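Local coordinates for secretion activator protein, hypothetical (Brucella abortus bv. 1 str. 9-941, PDB 7DNP) that probably cleaves peptidoglycan glycan strands as a muramidase (autolysin) that works with the type IV secretion system of the bacterium, at residues 2-6 against 70-76; 10-14 against 61-65; 14-20 against 31-35. One frame throughout, in Å; residues are numbered along the deposited sequence.

Contact 1: 2-6 against 70-76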
loop_
_atom_site.group_PDB
_atom_site.type_symbol
_atom_site.label_atom_id
_atom_site.label_comp_id
_atom_site.label_asym_id
_atom_site.label_seq_id
_atom_site.Cartn_x
_atom_site.Cartn_y
_atom_site.Cartn_z
ATOM N N ALA A 2 11.887 5.378 -4.000
ATOM C CA ALA A 2 13.285 5.032 -4.257
ATOM C C ALA A 2 13.421 3.538 -4.537
ATOM O O ALA A 2 12.751 2.725 -3.908
ATOM C CB ALA A 2 14.163 5.441 -3.077
ATOM N N LYS A 3 14.313 3.195 -5.472
ATOM C CA LYS A 3 14.411 1.823 -5.966
ATOM C C LYS A 3 14.710 0.834 -4.846
ATOM O O LYS A 3 14.114 -0.247 -4.789
ATOM C CB LYS A 3 15.488 1.740 -7.050
ATOM C CG LYS A 3 15.923 0.317 -7.404
ATOM C CD LYS A 3 17.051 0.329 -8.430
ATOM C CE LYS A 3 17.529 -1.080 -8.762
ATOM N NZ LYS A 3 18.627 -1.042 -9.772
ATOM N N GLY A 4 15.628 1.187 -3.946
ATOM C CA GLY A 4 16.073 0.273 -2.909
ATOM C C GLY A 4 15.074 0.027 -1.796
ATOM O O GLY A 4 15.317 -0.849 -0.961
ATOM N N THR A 5 13.965 0.767 -1.760
ATOM C CA THR A 5 13.003 0.582 -0.681
ATOM C C THR A 5 12.237 -0.728 -0.821
ATOM O O THR A 5 11.867 -1.337 0.191
ATOM C CB THR A 5 12.031 1.760 -0.632
ATOM O OG1 THR A 5 12.766 2.988 -0.534
ATOM C CG2 THR A 5 11.093 1.638 0.575
ATOM N N PHE A 6 11.995 -1.182 -2.054
ATOM C CA PHE A 6 11.166 -2.369 -2.253
ATOM C C PHE A 6 11.776 -3.590 -1.571
ATOM O O PHE A 6 11.089 -4.316 -0.840
ATOM C CB PHE A 6 10.957 -2.618 -3.748
ATOM C CG PHE A 6 9.902 -3.640 -4.050
ATOM C CD1 PHE A 6 8.561 -3.366 -3.819
ATOM C CD2 PHE A 6 10.250 -4.882 -4.562
ATOM C CE1 PHE A 6 7.584 -4.314 -4.097
ATOM C CE2 PHE A 6 9.278 -5.834 -4.848
ATOM C CZ PHE A 6 7.947 -5.552 -4.612
ATOM N N TRP A 70 3.637 -1.610 -6.085
ATOM C CA TRP A 70 4.831 -0.766 -6.114
ATOM C C TRP A 70 4.921 0.042 -7.409
ATOM O O TRP A 70 5.085 1.268 -7.378
ATOM C CB TRP A 70 6.077 -1.636 -5.927
ATOM C CG TRP A 70 7.379 -0.888 -5.966
ATOM C CD1 TRP A 70 8.273 -0.855 -6.995
ATOM C CD2 TRP A 70 7.937 -0.077 -4.925
ATOM N NE1 TRP A 70 9.352 -0.072 -6.661
ATOM C CE2 TRP A 70 9.169 0.417 -5.394
ATOM C CE3 TRP A 70 7.509 0.285 -3.642
ATOM C CZ2 TRP A 70 9.981 1.252 -4.627
ATOM C CZ3 TRP A 70 8.321 1.114 -2.882
ATOM C CH2 TRP A 70 9.538 1.587 -3.376
ATOM N N ASN A 71 4.815 -0.626 -8.563
ATOM C CA ASN A 71 4.927 0.094 -9.831
ATOM C C ASN A 71 3.733 1.010 -10.079
ATOM O O ASN A 71 3.883 2.056 -10.720
ATOM C CB ASN A 71 5.087 -0.890 -10.994
ATOM C CG ASN A 71 6.482 -1.486 -11.065
ATOM O OD1 ASN A 71 7.421 -0.974 -10.454
ATOM N ND2 ASN A 71 6.624 -2.572 -11.813
ATOM N N LYS A 72 2.546 0.649 -9.587
ATOM C CA LYS A 72 1.365 1.477 -9.817
ATOM C C LYS A 72 1.318 2.719 -8.934
ATOM O O LYS A 72 0.465 3.585 -9.155
ATOM C CB LYS A 72 0.094 0.643 -9.619
ATOM C CG LYS A 72 -0.044 -0.470 -10.644
ATOM C CD LYS A 72 -1.459 -0.578 -11.192
ATOM C CE LYS A 72 -1.467 -1.331 -12.527
ATOM N NZ LYS A 72 -1.904 -2.753 -12.383
ATOM N N VAL A 73 2.194 2.827 -7.941
ATOM C CA VAL A 73 2.376 4.064 -7.195
ATOM C C VAL A 73 3.721 4.710 -7.512
ATOM O O VAL A 73 4.147 5.633 -6.804
ATOM C CB VAL A 73 2.210 3.834 -5.682
ATOM C CG1 VAL A 73 0.842 3.223 -5.389
ATOM C CG2 VAL A 73 3.328 2.948 -5.141
ATOM N N ALA A 74 4.399 4.242 -8.565
ATOM C CA ALA A 74 5.694 4.766 -9.006
ATOM C C ALA A 74 6.699 4.792 -7.858
ATOM O O ALA A 74 7.389 5.787 -7.624
ATOM C CB ALA A 74 5.542 6.155 -9.634
ATOM N N GLY A 75 6.779 3.662 -7.146
ATOM C CA GLY A 75 7.609 3.594 -5.952
ATOM C C GLY A 75 9.063 3.933 -6.212
ATOM O O GLY A 75 9.716 4.578 -5.386
ATOM N N ASP A 76 9.592 3.505 -7.363
ATOM C CA ASP A 76 10.972 3.829 -7.718
ATOM C C ASP A 76 11.206 5.330 -7.752
ATOM O O ASP A 76 12.306 5.794 -7.434
ATOM C CB ASP A 76 11.323 3.235 -9.081
ATOM C CG ASP A 76 11.665 1.768 -9.005
ATOM O OD1 ASP A 76 11.560 1.191 -7.904
ATOM O OD2 ASP A 76 12.028 1.192 -10.050
HETATM O O HOH W 1 12.539 -1.207 -7.055
#

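Contact 2: 10-14 against 61-65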
loop_
_atom_site.group_PDB
_atom_site.type_symbol
_atom_site.label_atom_id
_atom_site.label_comp_id
_atom_site.label_asym_id
_atom_site.label_seq_id
_atom_site.Cartn_x
_atom_site.Cartn_y
_atom_site.Cartn_z
ATOM N N MET A 10 9.400 -5.070 1.530
ATOM C CA MET A 10 8.606 -6.275 1.301
ATOM C C MET A 10 8.810 -7.373 2.342
ATOM O O MET A 10 7.821 -8.049 2.674
ATOM C CB MET A 10 8.878 -6.814 -0.109
ATOM C CG MET A 10 8.204 -6.019 -1.209
ATOM S SD MET A 10 6.474 -5.598 -0.887
ATOM C CE MET A 10 5.744 -7.230 -0.741
ATOM N N PRO A 11 10.013 -7.624 2.878
ATOM C CA PRO A 11 10.103 -8.611 3.968
ATOM C C PRO A 11 9.213 -8.269 5.152
ATOM O O PRO A 11 8.624 -9.172 5.759
ATOM C CB PRO A 11 11.593 -8.586 4.336
ATOM C CG PRO A 11 12.269 -8.179 3.080
ATOM C CD PRO A 11 11.350 -7.180 2.443
ATOM N N HIS A 12 9.076 -6.982 5.479
ATOM C CA HIS A 12 8.163 -6.586 6.547
ATOM C C HIS A 12 6.710 -6.845 6.173
ATOM O O HIS A 12 5.900 -7.182 7.042
ATOM C CB HIS A 12 8.361 -5.110 6.898
ATOM C CG HIS A 12 9.678 -4.820 7.544
ATOM N ND1 HIS A 12 10.703 -4.170 6.886
ATOM C CD2 HIS A 12 10.146 -5.102 8.782
ATOM C CE1 HIS A 12 11.742 -4.060 7.694
ATOM N NE2 HIS A 12 11.430 -4.618 8.852
ATOM N N VAL A 13 6.356 -6.690 4.897
ATOM C CA VAL A 13 4.993 -7.001 4.472
ATOM C C VAL A 13 4.713 -8.488 4.647
ATOM O O VAL A 13 3.722 -8.879 5.274
ATOM C CB VAL A 13 4.761 -6.548 3.018
ATOM C CG1 VAL A 13 3.412 -7.046 2.516
ATOM C CG2 VAL A 13 4.854 -5.030 2.907
ATOM N N PHE A 14 5.586 -9.340 4.102
ATOM C CA PHE A 14 5.370 -10.782 4.196
ATOM C C PHE A 14 5.380 -11.253 5.647
ATOM O O PHE A 14 4.604 -12.140 6.023
ATOM C CB PHE A 14 6.429 -11.525 3.378
ATOM C CG PHE A 14 6.173 -11.507 1.893
ATOM C CD1 PHE A 14 5.091 -12.184 1.355
ATOM C CD2 PHE A 14 7.012 -10.809 1.038
ATOM C CE1 PHE A 14 4.849 -12.170 -0.005
ATOM C CE2 PHE A 14 6.775 -10.791 -0.324
ATOM C CZ PHE A 14 5.693 -11.472 -0.847
ATOM N N ALA A 61 3.149 -13.921 -5.576
ATOM C CA ALA A 61 2.760 -12.818 -4.700
ATOM C C ALA A 61 3.734 -11.654 -4.820
ATOM O O ALA A 61 3.322 -10.489 -4.861
ATOM C CB ALA A 61 2.674 -13.296 -3.250
ATOM N N THR A 62 5.033 -11.953 -4.902
ATOM C CA THR A 62 6.025 -10.892 -5.044
ATOM C C THR A 62 5.878 -10.169 -6.379
ATOM O O THR A 62 5.984 -8.939 -6.436
ATOM C CB THR A 62 7.436 -11.462 -4.882
ATOM O OG1 THR A 62 7.536 -12.134 -3.619
ATOM C CG2 THR A 62 8.476 -10.351 -4.932
ATOM N N ASP A 63 5.628 -10.906 -7.465
ATOM C CA ASP A 63 5.410 -10.245 -8.750
ATOM C C ASP A 63 4.173 -9.360 -8.704
ATOM O O ASP A 63 4.152 -8.272 -9.291
ATOM C CB ASP A 63 5.271 -11.274 -9.873
ATOM C CG ASP A 63 6.522 -12.105 -10.074
ATOM O OD1 ASP A 63 7.635 -11.607 -9.810
ATOM O OD2 ASP A 63 6.384 -13.268 -10.508
ATOM N N ILE A 64 3.126 -9.816 -8.014
ATOM C CA ILE A 64 1.902 -9.031 -7.906
ATOM C C ILE A 64 2.154 -7.751 -7.124
ATOM O O ILE A 64 1.718 -6.668 -7.529
ATOM C CB ILE A 64 0.787 -9.872 -7.261
ATOM C CG1 ILE A 64 0.327 -10.969 -8.232
ATOM C CG2 ILE A 64 -0.367 -8.975 -6.828
ATOM C CD1 ILE A 64 -0.524 -12.037 -7.580
ATOM N N TYR A 65 2.852 -7.854 -5.991
ATOM C CA TYR A 65 3.172 -6.668 -5.208
ATOM C C TYR A 65 4.075 -5.717 -5.988
ATOM O O TYR A 65 3.918 -4.494 -5.896
ATOM C CB TYR A 65 3.828 -7.073 -3.887
ATOM C CG TYR A 65 2.841 -7.499 -2.815
ATOM C CD1 TYR A 65 1.748 -6.704 -2.489
ATOM C CD2 TYR A 65 3.001 -8.701 -2.138
ATOM C CE1 TYR A 65 0.847 -7.093 -1.512
ATOM C CE2 TYR A 65 2.104 -9.098 -1.161
ATOM C CZ TYR A 65 1.033 -8.294 -0.852
ATOM O OH TYR A 65 0.147 -8.699 0.122
#

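Contact 3: 14-20 against 31-35. With H9U ((2R)-2-[[(2S)-2-[[(2R)-2-[(2R,3S,4R,5R,6S)-5-acetamido-3-[(2S,3R,4R,5S,6R)-3-acetamido-6-(hydroxymethyl)-4,5-bis(oxidanyl)oxan-2-yl]oxy-2-(hydroxymethyl)-6-oxidanyl-oxan-4-yl]oxypropanoyl]amino]propanoyl]amino]pentanedioic acid), chain B.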
loop_
_atom_site.group_PDB
_atom_site.type_symbol
_atom_site.label_atom_id
_atom_site.label_comp_id
_atom_site.label_asym_id
_atom_site.label_seq_id
_atom_site.Cartn_x
_atom_site.Cartn_y
_atom_site.Cartn_z
ATOM N N PHE A 14 5.586 -9.340 4.102
ATOM C CA PHE A 14 5.370 -10.782 4.196
ATOM C C PHE A 14 5.380 -11.253 5.647
ATOM O O PHE A 14 4.604 -12.140 6.023
ATOM C CB PHE A 14 6.429 -11.525 3.378
ATOM C CG PHE A 14 6.173 -11.507 1.893
ATOM C CD1 PHE A 14 5.091 -12.184 1.355
ATOM C CD2 PHE A 14 7.012 -10.809 1.038
ATOM C CE1 PHE A 14 4.849 -12.170 -0.005
ATOM C CE2 PHE A 14 6.775 -10.791 -0.324
ATOM C CZ PHE A 14 5.693 -11.472 -0.847
ATOM N N SER A 15 6.248 -10.668 6.475
ATOM C CA SER A 15 6.260 -10.993 7.899
ATOM C C SER A 15 4.933 -10.630 8.557
ATOM O O SER A 15 4.371 -11.419 9.323
ATOM C CB SER A 15 7.413 -10.267 8.593
ATOM O OG SER A 15 8.665 -10.833 8.244
ATOM N N ASP A 16 4.418 -9.434 8.268
ATOM C CA ASP A 16 3.212 -8.945 8.926
ATOM C C ASP A 16 1.942 -9.626 8.433
ATOM O O ASP A 16 0.900 -9.488 9.084
ATOM C CB ASP A 16 3.079 -7.429 8.737
ATOM C CG ASP A 16 4.188 -6.648 9.429
ATOM O OD1 ASP A 16 5.048 -7.275 10.087
ATOM O OD2 ASP A 16 4.201 -5.402 9.313
ATOM N N GLU A 17 2.001 -10.355 7.320
ATOM C CA GLU A 17 0.823 -10.944 6.690
ATOM C C GLU A 17 0.617 -12.407 7.041
ATOM O O GLU A 17 -0.528 -12.848 7.178
ATOM C CB GLU A 17 0.920 -10.815 5.166
ATOM C CG GLU A 17 0.582 -9.438 4.639
ATOM C CD GLU A 17 -0.738 -8.935 5.173
ATOM O OE1 GLU A 17 -1.738 -9.685 5.093
ATOM O OE2 GLU A 17 -0.772 -7.791 5.678
ATOM N N GLY A 18 1.687 -13.178 7.170
ATOM C CA GLY A 18 1.525 -14.608 7.332
ATOM C C GLY A 18 1.062 -15.263 6.038
ATOM O O GLY A 18 1.135 -14.697 4.947
ATOM N N GLY A 19 0.568 -16.488 6.182
ATOM C CA GLY A 19 0.177 -17.274 5.028
ATOM C C GLY A 19 -1.270 -17.104 4.614
ATOM O O GLY A 19 -1.739 -15.983 4.385
ATOM N N TYR A 20 -1.984 -18.221 4.504
ATOM C CA TYR A 20 -3.392 -18.201 4.133
ATOM C C TYR A 20 -4.235 -17.819 5.341
ATOM O O TYR A 20 -4.107 -18.413 6.416
ATOM C CB TYR A 20 -3.814 -19.567 3.593
ATOM C CG TYR A 20 -5.246 -19.644 3.099
ATOM C CD1 TYR A 20 -5.643 -18.975 1.950
ATOM C CD2 TYR A 20 -6.197 -20.399 3.777
ATOM C CE1 TYR A 20 -6.950 -19.047 1.492
ATOM C CE2 TYR A 20 -7.506 -20.478 3.326
ATOM C CZ TYR A 20 -7.878 -19.801 2.182
ATOM O OH TYR A 20 -9.182 -19.875 1.725
ATOM N N THR A 31 -7.296 -14.407 1.933
ATOM C CA THR A 31 -6.040 -13.870 1.434
ATOM C C THR A 31 -4.908 -14.853 1.706
ATOM O O THR A 31 -4.966 -15.663 2.636
ATOM C CB THR A 31 -5.692 -12.525 2.087
ATOM O OG1 THR A 31 -5.484 -12.723 3.489
ATOM C CG2 THR A 31 -6.811 -11.509 1.881
ATOM N N ASN A 32 -3.868 -14.765 0.879
ATOM C CA ASN A 32 -2.615 -15.477 1.102
ATOM C C ASN A 32 -1.476 -14.482 0.947
ATOM O O ASN A 32 -1.326 -13.870 -0.115
ATOM C CB ASN A 32 -2.448 -16.646 0.128
ATOM C CG ASN A 32 -1.405 -17.646 0.596
ATOM O OD1 ASN A 32 -0.599 -17.350 1.478
ATOM N ND2 ASN A 32 -1.424 -18.842 0.015
ATOM N N MET A 33 -0.683 -14.320 2.008
ATOM C CA MET A 33 0.373 -13.308 2.051
ATOM C C MET A 33 -0.180 -11.924 1.728
ATOM O O MET A 33 0.499 -11.086 1.126
ATOM C CB MET A 33 1.523 -13.675 1.109
ATOM C CG MET A 33 2.119 -15.040 1.398
ATOM S SD MET A 33 3.049 -15.709 0.017
ATOM C CE MET A 33 1.711 -16.227 -1.064
ATOM N N GLY A 34 -1.430 -11.680 2.121
ATOM C CA GLY A 34 -2.087 -10.414 1.887
ATOM C C GLY A 34 -2.791 -10.288 0.552
ATOM O O GLY A 34 -3.516 -9.307 0.346
ATOM N N ILE A 35 -2.613 -11.242 -0.355
ATOM C CA ILE A 35 -3.191 -11.170 -1.693
ATOM C C ILE A 35 -4.624 -11.688 -1.649
ATOM O O ILE A 35 -4.867 -12.829 -1.240
ATOM C CB ILE A 35 -2.348 -11.966 -2.700
ATOM C CG1 ILE A 35 -0.900 -11.474 -2.684
ATOM C CG2 ILE A 35 -2.944 -11.863 -4.097
ATOM C CD1 ILE A 35 -0.724 -10.109 -3.303
HETATM C C22 H9U B . -6.775 -5.926 1.811
HETATM C C24 H9U B . -7.733 -6.032 4.064
HETATM C C26 H9U B . -5.661 -6.885 2.276
HETATM C C28 H9U B . -6.688 -7.083 4.472
HETATM C C23 H9U B . -8.012 -6.072 2.613
HETATM C C25 H9U B . -7.016 -5.069 -0.380
HETATM C C27 H9U B . -6.393 -5.404 -1.757
HETATM C C29 H9U B . -6.478 -4.243 -2.673
HETATM C C30 H9U B . -7.849 -3.708 -2.777
HETATM C C31 H9U B . -8.361 -3.324 -1.381
HETATM C C32 H9U B . -10.275 -5.060 2.406
HETATM C C33 H9U B . -4.353 -6.494 1.662
HETATM C C34 H9U B . -9.730 -2.720 -1.458
HETATM C C35 H9U B . -9.295 -5.347 5.939
HETATM C C36 H9U B . -10.754 -3.682 2.850
HETATM C C37 H9U B . -4.297 -6.955 -2.030
HETATM C C38 H9U B . -10.960 -5.476 1.115
HETATM C C39 H9U B . -10.194 -1.272 3.363
HETATM C C40 H9U B . -10.532 -5.585 6.800
HETATM C C41 H9U B . -2.803 -7.118 -1.755
HETATM C C42 H9U B . -10.680 -0.557 2.107
HETATM C C43 H9U B . -12.598 -0.065 0.507
HETATM C C44 H9U B . -9.015 -0.514 3.944
HETATM C C45 H9U B . -12.601 -1.070 -0.637
HETATM C C46 H9U B . -14.032 0.385 0.742
HETATM C C47 H9U B . -14.385 1.590 -0.129
HETATM C C48 H9U B . -15.806 2.077 0.139
HETATM N N18 H9U B . -8.949 -6.281 4.895
HETATM N N19 H9U B . -4.943 -5.732 -1.571
HETATM N N20 H9U B . -9.770 -2.598 2.947
HETATM N N21 H9U B . -12.082 -0.714 1.705
HETATM O O01 H9U B . -7.080 -6.196 0.424
HETATM O O02 H9U B . -5.446 -6.891 3.727
HETATM O O03 H9U B . -8.371 -4.511 -0.522
HETATM O O04 H9U B . -8.881 -4.932 2.224
HETATM O O05 H9U B . -7.171 -8.335 4.196
HETATM O O06 H9U B . -5.986 -4.609 -4.019
HETATM O O07 H9U B . -7.855 -2.539 -3.618
HETATM O O08 H9U B . -3.375 -7.328 2.225
HETATM O O09 H9U B . -10.619 -3.653 -2.005
HETATM O O10 H9U B . -8.620 -4.390 6.132
HETATM O O11 H9U B . -11.891 -3.492 3.119
HETATM O O12 H9U B . -4.892 -7.809 -2.609
HETATM O O13 H9U B . -9.916 0.097 1.474
HETATM O O14 H9U B . -12.364 -0.679 -1.812
HETATM O O15 H9U B . -12.841 -2.285 -0.403
HETATM O O16 H9U B . -16.509 1.497 1.012
HETATM O O17 H9U B . -16.267 3.053 -0.513
HETATM O O HOH W 2 -3.097 -13.387 4.042
#

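Contact 1: 2-6 against 70-76
Phe6 lies over one face of the Trp70 indole, while Ala2 O meets its edge. CG of Trp70 lies anti to the backbone N (chi1 179°), which carries the indole over to the 2-6 backbone. Beginning at CB, Trp70 touches Phe6 CE1 at 3.6 Å; Trp70 CG then meets Phe6 CD1 at 3.5 Å, the Phe6 ring and the five-membered ring of Trp70 lying obliquely, planes at 47°. Phe6 CB sits over the same face of the six-membered ring, 4.1 Å from its centroid, a CH-pi contact. Toward the tip, Trp70 CZ2 comes within 3.2 Å of Ala2 O, and Trp70 CH2 rests near Thr5 CB. Thr5 OG1 is hydrogen-bonded to Asp83 OD2. The opposite face of the indole is backed by Gly75 CA, an approach possible because glycine has no side chain. The indole N-H is spent within its own segment, Trp70 NE1 donating to Asp76 OD1 at 2.8 Å from above the carboxylate plane, 49° out of it. That oxygen also accepts a hydrogen from a water whose second hydrogen goes to Lys3 O. Directly across the contact, Ala2 N donates to Gly75 O at 2.7 Å, in the plane of that carbonyl, and is also hydrogen-bonded to Asp83. Ala74, with positive phi, is the C-prime residue of the Schellman motif that ends helix 58-70. Tryptophan suits the place by offering two broad faces for packing and one N-H for Asp76. Asp76 OD1 takes two donors, consistent with an ionised carboxylate. The chemistry is an apolar slab with a polar rim, joining the first modelled residues to the loop after helix 58-70.

Contact 2: 10-14 against 61-65
Met10 and Phe14 reach Tyr65 and its neighbours across two helix segments whose axes approach to 12.1 Å and whose directions differ by 122°, a separation bridged by long side chains rather than by close backbone packing. Phe14 and Tyr65 form an offset edge-to-face pair: the edge of the tyrosine is turned toward the phenylalanine face, with the planes at 82° and the centroids 5.9 Å apart. The unbranched, flexible chain of Met10 bends at both chi2 and chi3, and this folding brings Met10 CE to 3.4 Å from Tyr65 CD2 and close to Tyr65 CG. Met10 SD lies obliquely off the ring face, 5.2 Å from the Tyr65 centroid, a Met-aromatic contact. Val13 CG1 adds a lighter touch near Tyr65 CZ. At the Phe14 rim, Ala61 CB lies 4.1 Å from Phe14 CE1, its short side chain letting the ring edge come close to helix 58-70. Thr62 OG1 lies 3.4 Å from Phe14 CZ, although its hydrogen bond goes to Lys58 O in the preceding turn, while the ammonium of Lys58 makes a cation-pi contact with Phe14. Tyr65 OH has Met33 O as its partner. The arrangement is helix-helix packing in a GH108 domain of the lysozyme clan, where Tyr65 also lines the pocket holding the bound muropeptide.

Contact 3: 14-20 against 31-35
Met33, which meets Gly18 and Gly19, has a positive phi (54°), unusual for a residue other than glycine; with Gly34, also at positive phi, it forms the corner of a type I' turn from Asn32 to Ile35. Met33 N donates to Gly19 O over 3.1 Å in a fairly straight bond, yet stands 52° out of the carbonyl plane. A water donates to Gly19 O at 2.9 Å and accepts from Gly34 N; its 2.5 Å distance to Thr31 OG1 is short and of undecided direction. Glycine suits position 34 because a CB would be jammed against Met33 O and tight against Glu17 CG. The bend at chi2 (-51°) brings Glu17 OE1 alongside Gly34, 3.3 Å from Gly34 CA. Gly34 O accepts a hydrogen bond from the sugar-peptide ligand, H9U O08, at 2.7 Å. Met33 CB lies 3.8 Å from Phe14 CE1, near the ring plane, and Met33 SD makes an oblique Met-aromatic contact with that ring. Gly18, with positive phi, takes the chain out of helix 5-17, and Tyr20 forms an antiparallel, non-hydrogen-bonded pair with Asn32. Strand 31-32 is the middle of the antiparallel sheet 20-21, 31-32, 35-36; its turn packs between the end of helix 5-17 and helix 58-70, while Tyr20 leans on helix 50-54.

Helix 5-17 contributes to all three contacts, and their order along it is also a path toward the ligand. Contact 1 lies farthest away, with the Phe6 side chain about 11 Å from the bound muropeptide, whereas the Tyr65 side chain of contact 2 is about 4 Å from it and Gly34 of contact 3 bonds to it. Centres of contacts 1 and 2 are about 12 Å apart, linked by a probable hydrogen bond from Trp70 N to Tyr65 O (2.9 Å). Contacts 2 and 3, with centres about 9 Å apart, share Phe14 and meet where Tyr65 OH is probably hydrogen-bonded to Met33 O (2.6 Å). Contacts 1 and 3 do not touch: their nearest atoms are about 7 Å apart.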